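Long-range contact in peptidoglycan recognition protein-LC isoform LCx (Drosophila melanogaster, PDB 2F2L), which binds an anhydro-muropeptide carrying meso-diaminopimelic acid and probably acts in innate immune sensing of peptidoglycan: residues W9-L18 and Q52-H63. Residues are numbered along the deposited sequence; the frame is centred on the assembly and turned at random.
With MLD (glcnac(beta1-4)-murnac(1,6-anhydro)-L-ala-gamma-D-glu-meso-a2pm-D-ala), chain G.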
ATOM      1  N   TRP B   9      14.640   9.921 -12.637  1.00 19.02           N
ATOM      2  CA  TRP B   9      13.712  10.047 -11.506  1.00 19.36           C
ATOM      3  C   TRP B   9      14.347   9.687 -10.152  1.00 19.44           C
ATOM      4  O   TRP B   9      13.671   9.614  -9.125  1.00 19.77           O
ATOM      5  CB  TRP B   9      12.375   9.309 -11.737  1.00 19.15           C
ATOM      6  CG  TRP B   9      12.387   7.876 -12.139  1.00 19.16           C
ATOM      7  CD1 TRP B   9      12.212   7.387 -13.399  1.00 18.99           C
ATOM      8  CD2 TRP B   9      12.450   6.731 -11.272  1.00 18.97           C
ATOM      9  NE1 TRP B   9      12.200   6.017 -13.381  1.00 18.11           N
ATOM     10  CE2 TRP B   9      12.358   5.589 -12.087  1.00 19.62           C
ATOM     11  CE3 TRP B   9      12.609   6.562  -9.890  1.00 19.03           C
ATOM     12  CZ2 TRP B   9      12.410   4.297 -11.564  1.00 19.43           C
ATOM     13  CZ3 TRP B   9      12.659   5.281  -9.374  1.00 19.02           C
ATOM     14  CH2 TRP B   9      12.569   4.167 -10.205  1.00 19.46           C
ATOM     15  N   GLY B  10      15.658   9.517 -10.141  1.00 19.63           N
ATOM     16  CA  GLY B  10      16.379   9.307  -8.890  1.00 19.77           C
ATOM     17  C   GLY B  10      16.338   7.893  -8.344  1.00 19.67           C
ATOM     18  O   GLY B  10      16.594   7.687  -7.165  1.00 19.66           O
ATOM     19  N   GLY B  11      16.057   6.914  -9.202  1.00 19.88           N
ATOM     20  CA  GLY B  11      15.940   5.520  -8.772  1.00 20.11           C
ATOM     21  C   GLY B  11      17.261   4.766  -8.753  1.00 20.55           C
ATOM     22  O   GLY B  11      18.272   5.232  -9.282  1.00 20.48           O
ATOM     23  N   ARG B  12      17.234   3.584  -8.152  1.00 20.84           N
ATOM     24  CA  ARG B  12      18.403   2.704  -8.070  1.00 21.01           C
ATOM     25  C   ARG B  12      18.524   1.800  -9.273  1.00 20.68           C
ATOM     26  O   ARG B  12      17.522   1.470  -9.891  1.00 20.69           O
ATOM     27  CB  ARG B  12      18.254   1.767  -6.887  1.00 20.91           C
ATOM     28  CG  ARG B  12      18.232   2.426  -5.566  1.00 21.81           C
ATOM     29  CD  ARG B  12      18.174   1.344  -4.504  1.00 22.93           C
ATOM     30  NE  ARG B  12      16.857   1.272  -3.918  1.00 24.55           N
ATOM     31  CZ  ARG B  12      16.422   0.293  -3.136  1.00 24.41           C
ATOM     32  NH1 ARG B  12      17.174  -0.771  -2.865  1.00 23.56           N
ATOM     33  NH2 ARG B  12      15.196   0.380  -2.652  1.00 24.23           N
ATOM     34  N   PRO B  13      19.749   1.333  -9.568  1.00 20.61           N
ATOM     35  CA  PRO B  13      19.891   0.303 -10.583  1.00 20.48           C
ATOM     36  C   PRO B  13      19.488  -1.059 -10.049  1.00 20.27           C
ATOM     37  O   PRO B  13      19.306  -1.221  -8.834  1.00 20.28           O
ATOM     38  CB  PRO B  13      21.381   0.336 -10.917  1.00 20.41           C
ATOM     39  CG  PRO B  13      22.030   0.849  -9.701  1.00 20.77           C
ATOM     40  CD  PRO B  13      21.045   1.735  -9.000  1.00 20.67           C
ATOM     41  N   ALA B  14      19.350  -2.023 -10.955  1.00 20.08           N
ATOM     42  CA  ALA B  14      19.032  -3.398 -10.585  1.00 19.92           C
ATOM     43  C   ALA B  14      20.128  -3.980  -9.692  1.00 19.62           C
ATOM     44  O   ALA B  14      21.278  -3.560  -9.766  1.00 18.94           O
ATOM     45  CB  ALA B  14      18.875  -4.253 -11.830  1.00 20.17           C
ATOM     46  N   LYS B  15      19.751  -4.935  -8.845  1.00 19.58           N
ATOM     47  CA  LYS B  15      20.677  -5.572  -7.910  1.00 19.82           C
ATOM     48  C   LYS B  15      21.638  -6.485  -8.643  1.00 20.06           C
ATOM     49  O   LYS B  15      22.766  -6.702  -8.206  1.00 19.94           O
ATOM     50  CB  LYS B  15      19.912  -6.401  -6.878  1.00 19.78           C
ATOM     51  CG  LYS B  15      19.096  -5.597  -5.893  1.00 19.36           C
ATOM     52  CD  LYS B  15      18.381  -6.526  -4.938  1.00 19.40           C
ATOM     53  CE  LYS B  15      17.368  -5.783  -4.106  1.00 19.33           C
ATOM     54  NZ  LYS B  15      16.559  -6.752  -3.310  1.00 19.01           N
ATOM     55  N   ARG B  16      21.161  -7.044  -9.745  1.00 20.55           N
ATOM     56  CA  ARG B  16      21.951  -7.909 -10.597  1.00 20.74           C
ATOM     57  C   ARG B  16      21.400  -7.798 -12.010  1.00 20.59           C
ATOM     58  O   ARG B  16      20.403  -7.102 -12.250  1.00 19.63           O
ATOM     59  CB  ARG B  16      21.874  -9.354 -10.097  1.00 20.85           C
ATOM     60  CG  ARG B  16      20.483  -9.973 -10.189  1.00 21.69           C
ATOM     61  CD  ARG B  16      20.283 -11.107  -9.190  1.00 22.35           C
ATOM     62  NE  ARG B  16      20.919 -12.349  -9.610  1.00 24.23           N
ATOM     63  CZ  ARG B  16      21.003 -13.451  -8.863  1.00 24.90           C
ATOM     64  NH1 ARG B  16      20.489 -13.494  -7.632  1.00 25.50           N
ATOM     65  NH2 ARG B  16      21.614 -14.519  -9.348  1.00 25.90           N
ATOM     66  N   MET B  17      22.060  -8.481 -12.933  1.00 20.60           N
ATOM     67  CA  MET B  17      21.693  -8.469 -14.339  1.00 20.83           C
ATOM     68  C   MET B  17      20.338  -9.141 -14.523  1.00 20.12           C
ATOM     69  O   MET B  17      20.108 -10.233 -14.006  1.00 19.76           O
ATOM     70  CB  MET B  17      22.765  -9.213 -15.138  1.00 21.09           C
ATOM     71  CG  MET B  17      22.707  -9.008 -16.638  1.00 21.71           C
ATOM     72  SD  MET B  17      23.969  -9.994 -17.482  1.00 24.63           S
ATOM     73  CE  MET B  17      25.457  -9.608 -16.542  1.00 23.54           C
ATOM     74  N   LEU B  18      19.437  -8.480 -15.245  1.00 19.70           N
ATOM     75  CA  LEU B  18      18.103  -9.024 -15.476  1.00 19.44           C
ATOM     76  C   LEU B  18      18.077  -9.853 -16.748  1.00 19.08           C
ATOM     77  O   LEU B  18      18.917  -9.677 -17.630  1.00 18.51           O
ATOM     78  CB  LEU B  18      17.063  -7.897 -15.537  1.00 19.73           C
ATOM     79  CG  LEU B  18      17.026  -6.975 -14.310  1.00 19.73           C
ATOM     80  CD1 LEU B  18      15.964  -5.909 -14.454  1.00 20.18           C
ATOM     81  CD2 LEU B  18      16.811  -7.774 -13.018  1.00 19.34           C
ATOM     82  N   GLN B  52       9.578   1.471  -5.997  1.00 20.24           N
ATOM     83  CA  GLN B  52      10.839   0.727  -6.180  1.00 20.59           C
ATOM     84  C   GLN B  52      11.322   0.088  -4.874  1.00 21.14           C
ATOM     85  O   GLN B  52      11.753  -1.071  -4.855  1.00 21.17           O
ATOM     86  CB  GLN B  52      11.945   1.601  -6.782  1.00 20.65           C
ATOM     87  CG  GLN B  52      13.248   0.809  -6.993  1.00 20.14           C
ATOM     88  CD  GLN B  52      14.307   1.567  -7.738  1.00 19.98           C
ATOM     89  OE1 GLN B  52      14.638   2.701  -7.383  1.00 19.03           O
ATOM     90  NE2 GLN B  52      14.904   0.921  -8.744  1.00 18.96           N
ATOM     91  N   SER B  53      11.215   0.842  -3.783  1.00 21.37           N
ATOM     92  CA  SER B  53      11.551   0.338  -2.456  1.00 21.31           C
ATOM     93  C   SER B  53      10.662  -0.837  -2.034  1.00 20.87           C
ATOM     94  O   SER B  53      11.125  -1.840  -1.502  1.00 20.82           O
ATOM     95  CB  SER B  53      11.427   1.472  -1.444  1.00 21.42           C
ATOM     96  OG  SER B  53      11.906   1.020  -0.194  1.00 25.86           O
ATOM     97  N   PHE B  54       9.367  -0.704  -2.267  1.00 20.61           N
ATOM     98  CA  PHE B  54       8.420  -1.793  -2.010  1.00 20.07           C
ATOM     99  C   PHE B  54       8.796  -3.085  -2.757  1.00 19.74           C
ATOM    100  O   PHE B  54       8.766  -4.190  -2.206  1.00 19.67           O
ATOM    101  CB  PHE B  54       7.012  -1.336  -2.410  1.00 20.50           C
ATOM    102  CG  PHE B  54       5.920  -2.169  -1.838  1.00 20.69           C
ATOM    103  CD1 PHE B  54       5.647  -2.138  -0.483  1.00 20.92           C
ATOM    104  CD2 PHE B  54       5.143  -2.970  -2.653  1.00 21.70           C
ATOM    105  CE1 PHE B  54       4.635  -2.914   0.053  1.00 20.96           C
ATOM    106  CE2 PHE B  54       4.133  -3.743  -2.123  1.00 21.09           C
ATOM    107  CZ  PHE B  54       3.885  -3.728  -0.774  1.00 20.87           C
ATOM    108  N   HIS B  55       9.158  -2.947  -4.020  1.00 19.31           N
ATOM    109  CA  HIS B  55       9.509  -4.105  -4.834  1.00 19.24           C
ATOM    110  C   HIS B  55      10.887  -4.672  -4.479  1.00 18.39           C
ATOM    111  O   HIS B  55      11.036  -5.884  -4.332  1.00 17.77           O
ATOM    112  CB  HIS B  55       9.398  -3.733  -6.313  1.00 19.41           C
ATOM    113  CG  HIS B  55       7.986  -3.536  -6.759  1.00 19.93           C
ATOM    114  ND1 HIS B  55       7.654  -3.197  -8.051  1.00 18.77           N
ATOM    115  CD2 HIS B  55       6.813  -3.666  -6.087  1.00 20.73           C
ATOM    116  CE1 HIS B  55       6.339  -3.110  -8.154  1.00 20.06           C
ATOM    117  NE2 HIS B  55       5.803  -3.393  -6.978  1.00 20.04           N
ATOM    118  N   MET B  56      11.865  -3.797  -4.274  1.00 18.34           N
ATOM    119  CA  MET B  56      13.249  -4.243  -4.026  1.00 18.68           C
ATOM    120  C   MET B  56      13.540  -4.591  -2.558  1.00 18.52           C
ATOM    121  O   MET B  56      14.321  -5.494  -2.287  1.00 18.23           O
ATOM    122  CB  MET B  56      14.269  -3.203  -4.519  1.00 18.57           C
ATOM    123  CG  MET B  56      14.295  -3.025  -6.044  1.00 19.45           C
ATOM    124  SD  MET B  56      15.414  -1.739  -6.650  1.00 17.48           S
ATOM    125  CE  MET B  56      17.002  -2.553  -6.466  1.00 18.97           C
ATOM    126  N   ASP B  57      12.935  -3.857  -1.631  1.00 18.86           N
ATOM    127  CA  ASP B  57      13.224  -4.007  -0.202  1.00 19.21           C
ATOM    128  C   ASP B  57      12.166  -4.849   0.499  1.00 19.24           C
ATOM    129  O   ASP B  57      12.503  -5.785   1.213  1.00 19.35           O
ATOM    130  CB  ASP B  57      13.376  -2.638   0.482  1.00 19.35           C
ATOM    131  CG  ASP B  57      14.403  -1.747  -0.208  1.00 20.70           C
ATOM    132  OD1 ASP B  57      15.394  -2.282  -0.746  1.00 24.45           O
ATOM    133  OD2 ASP B  57      14.243  -0.507  -0.206  1.00 23.73           O
ATOM    134  N   SER B  58      10.893  -4.524   0.305  1.00 18.95           N
ATOM    135  CA  SER B  58       9.826  -5.244   0.991  1.00 18.99           C
ATOM    136  C   SER B  58       9.565  -6.635   0.376  1.00 19.18           C
ATOM    137  O   SER B  58       9.408  -7.606   1.099  1.00 18.97           O
ATOM    138  CB  SER B  58       8.551  -4.399   1.041  1.00 18.89           C
ATOM    139  OG  SER B  58       8.786  -3.121   1.620  1.00 18.04           O
ATOM    140  N   TRP B  59       9.526  -6.742  -0.949  1.00 19.59           N
ATOM    141  CA  TRP B  59       9.406  -8.055  -1.602  1.00 20.01           C
ATOM    142  C   TRP B  59      10.744  -8.713  -1.881  1.00 20.36           C
ATOM    143  O   TRP B  59      10.807  -9.924  -2.076  1.00 20.41           O
ATOM    144  CB  TRP B  59       8.638  -7.949  -2.923  1.00 20.80           C
ATOM    145  CG  TRP B  59       7.126  -7.817  -2.777  1.00 20.89           C
ATOM    146  CD1 TRP B  59       6.355  -6.798  -3.231  1.00 21.96           C
ATOM    147  CD2 TRP B  59       6.237  -8.751  -2.161  1.00 20.95           C
ATOM    148  NE1 TRP B  59       5.029  -7.031  -2.933  1.00 22.28           N
ATOM    149  CE2 TRP B  59       4.933  -8.222  -2.268  1.00 21.17           C
ATOM    150  CE3 TRP B  59       6.415  -9.985  -1.520  1.00 21.86           C
ATOM    151  CZ2 TRP B  59       3.809  -8.892  -1.774  1.00 21.51           C
ATOM    152  CZ3 TRP B  59       5.310 -10.639  -1.025  1.00 21.47           C
ATOM    153  CH2 TRP B  59       4.020 -10.087  -1.142  1.00 21.41           C
ATOM    154  N   GLY B  60      11.805  -7.919  -1.951  1.00 20.43           N
ATOM    155  CA  GLY B  60      13.132  -8.449  -2.205  1.00 20.46           C
ATOM    156  C   GLY B  60      13.401  -8.761  -3.666  1.00 20.87           C
ATOM    157  O   GLY B  60      14.220  -9.621  -3.960  1.00 21.34           O
ATOM    158  N   TRP B  61      12.731  -8.073  -4.593  1.00 20.89           N
ATOM    159  CA  TRP B  61      13.000  -8.284  -6.033  1.00 20.31           C
ATOM    160  C   TRP B  61      14.261  -7.529  -6.472  1.00 20.19           C
ATOM    161  O   TRP B  61      14.837  -6.732  -5.710  1.00 19.68           O
ATOM    162  CB  TRP B  61      11.781  -7.888  -6.883  1.00 20.60           C
ATOM    163  CG  TRP B  61      10.515  -8.616  -6.487  1.00 20.45           C
ATOM    164  CD1 TRP B  61      10.428  -9.805  -5.805  1.00 20.69           C
ATOM    165  CD2 TRP B  61       9.165  -8.220  -6.769  1.00 20.75           C
ATOM    166  NE1 TRP B  61       9.114 -10.154  -5.632  1.00 20.72           N
ATOM    167  CE2 TRP B  61       8.317  -9.198  -6.211  1.00 20.77           C
ATOM    168  CE3 TRP B  61       8.589  -7.129  -7.439  1.00 20.84           C
ATOM    169  CZ2 TRP B  61       6.920  -9.122  -6.308  1.00 21.10           C
ATOM    170  CZ3 TRP B  61       7.203  -7.046  -7.516  1.00 20.87           C
ATOM    171  CH2 TRP B  61       6.383  -8.033  -6.952  1.00 20.74           C
ATOM    172  N   ASP B  62      14.694  -7.775  -7.700  1.00 19.82           N
ATOM    173  CA  ASP B  62      15.977  -7.244  -8.185  1.00 19.78           C
ATOM    174  C   ASP B  62      15.910  -5.822  -8.793  1.00 19.32           C
ATOM    175  O   ASP B  62      16.936  -5.198  -9.078  1.00 18.67           O
ATOM    176  CB  ASP B  62      16.560  -8.226  -9.194  1.00 20.11           C
ATOM    177  CG  ASP B  62      17.037  -9.524  -8.539  1.00 21.95           C
ATOM    178  OD1 ASP B  62      17.516  -9.475  -7.381  1.00 21.86           O
ATOM    179  OD2 ASP B  62      16.960 -10.581  -9.207  1.00 25.73           O
ATOM    180  N   HIS B  63      14.699  -5.313  -8.960  1.00 18.58           N
ATOM    181  CA  HIS B  63      14.468  -3.993  -9.526  1.00 18.47           C
ATOM    182  C   HIS B  63      12.989  -3.674  -9.324  1.00 18.27           C
ATOM    183  O   HIS B  63      12.192  -4.540  -8.927  1.00 17.32           O
ATOM    184  CB  HIS B  63      14.808  -3.997 -11.039  1.00 18.54           C
ATOM    185  CG  HIS B  63      15.208  -2.662 -11.594  1.00 17.82           C
ATOM    186  ND1 HIS B  63      14.976  -1.475 -10.936  1.00 17.88           N
ATOM    187  CD2 HIS B  63      15.794  -2.329 -12.769  1.00 16.38           C
ATOM    188  CE1 HIS B  63      15.422  -0.471 -11.670  1.00 19.10           C
ATOM    189  NE2 HIS B  63      15.929  -0.963 -12.783  1.00 16.21           N
TER
HETATM  190  CAA MLD G 201      -6.614  -2.129  -5.509  1.00 19.56           C
HETATM  191  CAB MLD G 201      -5.807  -3.331  -5.974  1.00 20.38           C
HETATM  192  OAC MLD G 201      -5.407  -3.406  -7.129  1.00 22.12           O
HETATM  193  N2  MLD G 201      -5.584  -4.248  -5.038  1.00 21.76           N
HETATM  194  C2  MLD G 201      -4.867  -5.497  -5.267  1.00 22.03           C
HETATM  195  C3  MLD G 201      -5.762  -6.626  -4.750  1.00 23.77           C
HETATM  196  O3  MLD G 201      -7.035  -6.671  -5.424  1.00 20.54           O
HETATM  197  C4  MLD G 201      -5.033  -7.965  -4.796  1.00 23.19           C
HETATM  198  O4  MLD G 201      -5.852  -8.908  -4.128  1.00 22.26           O
HETATM  199  C5  MLD G 201      -3.698  -7.846  -4.053  1.00 23.80           C
HETATM  200  C6  MLD G 201      -2.782  -9.081  -4.115  1.00 27.17           C
HETATM  201  O6  MLD G 201      -1.687  -8.882  -3.174  1.00 28.96           O
HETATM  202  O5  MLD G 201      -2.946  -6.814  -4.687  1.00 23.40           O
HETATM  203  C1  MLD G 201      -3.546  -5.508  -4.519  1.00 22.41           C
HETATM  204  O1  MLD G 201      -2.696  -4.553  -5.098  1.00 21.58           O
HETATM  205  CA4 MLD G 201      -1.502  -4.343  -4.307  1.00 21.93           C
HETATM  206  CA5 MLD G 201      -1.677  -3.543  -3.016  1.00 21.40           C
HETATM  207  OA5 MLD G 201      -0.894  -2.303  -2.966  1.00 20.91           O
HETATM  208  CA6 MLD G 201      -0.931  -4.398  -2.051  1.00 20.64           C
HETATM  209  OA6 MLD G 201       0.421  -4.035  -2.246  1.00 22.05           O
HETATM  210  CA1 MLD G 201       0.439  -2.832  -3.070  1.00 21.97           C
HETATM  211  CA2 MLD G 201       0.725  -3.255  -4.520  1.00 21.71           C
HETATM  212  NAD MLD G 201       1.385  -2.145  -5.240  1.00 21.67           N
HETATM  213  CAE MLD G 201       2.548  -2.279  -5.851  1.00 20.58           C
HETATM  214  CAF MLD G 201       3.056  -1.014  -6.515  1.00 21.03           C
HETATM  215  OAG MLD G 201       3.185  -3.331  -5.911  1.00 20.55           O
HETATM  216  CA3 MLD G 201      -0.565  -3.612  -5.257  1.00 22.40           C
HETATM  217  OAH MLD G 201      -0.315  -4.485  -6.413  1.00 21.71           O
HETATM  218  CAI MLD G 201      -0.292  -3.795  -7.687  1.00 23.43           C
HETATM  219  CAJ MLD G 201      -1.652  -3.739  -8.342  1.00 21.15           C
HETATM  220  CAL MLD G 201       0.675  -4.530  -8.639  1.00 24.94           C
HETATM  221  OAM MLD G 201       0.757  -4.112  -9.788  1.00 25.21           O
HETATM  222  N   MLD G 201       1.383  -5.561  -8.177  1.00 24.72           N
HETATM  223  CA  MLD G 201       2.359  -6.311  -8.978  1.00 25.62           C
HETATM  224  CB  MLD G 201       3.697  -5.588  -8.788  1.00 25.65           C
HETATM  225  C   MLD G 201       2.460  -7.720  -8.368  1.00 26.20           C
HETATM  226  O   MLD G 201       2.671  -7.859  -7.161  1.00 25.67           O
HETATM  227  NAN MLD G 201       2.273  -8.714  -9.233  1.00 25.98           N
HETATM  228  CAO MLD G 201       2.317 -10.147  -8.904  1.00 28.43           C
HETATM  229  CAP MLD G 201       1.084 -10.903  -9.498  1.00 33.79           C
HETATM  230  OBA MLD G 201       1.216 -12.123  -9.625  1.00 37.40           O
HETATM  231  OAQ MLD G 201       0.059 -10.270  -9.850  1.00 34.94           O
HETATM  232  CBB MLD G 201       3.524 -10.775  -9.593  1.00 30.09           C
HETATM  233  CBC MLD G 201       4.874 -10.336  -9.051  1.00 30.52           C
HETATM  234  CBD MLD G 201       5.978 -11.118  -9.784  1.00 32.99           C
HETATM  235  OBE MLD G 201       5.803 -11.576 -10.914  1.00 34.10           O
HETATM  236  NBF MLD G 201       7.103 -11.258  -9.115  1.00 33.45           N
HETATM  237  CBG MLD G 201       8.257 -11.976  -9.672  1.00 35.16           C
HETATM  238  CBH MLD G 201       7.931 -13.479  -9.787  1.00 36.00           C
HETATM  239  OBI MLD G 201       7.369 -14.079  -8.872  1.00 37.04           O
HETATM  240  NBJ MLD G 201       8.264 -14.041 -10.948  1.00 38.39           N
HETATM  241  CBK MLD G 201       8.061 -15.474 -11.259  1.00 40.77           C
HETATM  242  CBL MLD G 201       9.415 -16.072 -11.657  1.00 41.14           C
HETATM  243  CBM MLD G 201       7.069 -15.730 -12.414  1.00 44.62           C
HETATM  244  OBO MLD G 201       6.903 -14.824 -13.273  1.00 46.59           O
HETATM  245  OBN MLD G 201       6.509 -16.854 -12.418  1.00 47.82           O
HETATM  246  CBP MLD G 201       9.476 -11.714  -8.772  1.00 33.26           C
HETATM  247  CBQ MLD G 201      10.797 -12.090  -9.466  1.00 33.91           C
HETATM  248  CBR MLD G 201      12.003 -11.678  -8.617  1.00 34.32           C
HETATM  249  CBS MLD G 201      13.285 -11.510  -9.435  1.00 34.31           C
HETATM  250  CBT MLD G 201      13.191 -10.227 -10.272  1.00 33.95           C
HETATM  251  OBV MLD G 201      13.301  -9.153  -9.658  1.00 34.69           O
HETATM  252  OBU MLD G 201      13.019 -10.347 -11.502  1.00 32.21           O
HETATM  253  NBW MLD G 201      13.469 -12.671 -10.314  1.00 33.90           N
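R12 meets D57 end-on in a salt bridge where the loop 9-18 packs along the later part of helix 41-58 and the turn after it. NH1 reaches OD1 nearly in the carboxylate plane, at 3.2 Å. The shorter bond, R12 NH2 to D57 OD2 (2.8 Å), is bent and lies 35° out of that plane. S53 OG also donates to D57 OD2, while M56 SD lies over one guanidinium face. The R12 backbone is gripped as well, its N bonding Q52 OE1 at 2.8 Å and its O accepting from Q52 NE2. In this PGRP domain of the amidase family, helix 41-58 gives way to a turn through G60, whose positive phi marks the exit. K15, its chain extended beyond CG (chi2 179°), carries NZ to M56 O (2.8 Å), late in the helix. Just past G60, W61 O receives NZ from above its carbonyl plane. K15 N adds a bond to D62 O. The D62 carboxylate lies against aliphatic R16, CD to OD2 3.4 Å; the guanidinium charge is near, but no N-H points at the oxygen. The backbone N of D62 donates to MLD OBV at 2.8 Å, on the diaminopimelate arm, and W61 turns one ring face to MLD CBP. Beyond D62, the H63 ring takes A14 N over one face and L18 CD1 at its edge.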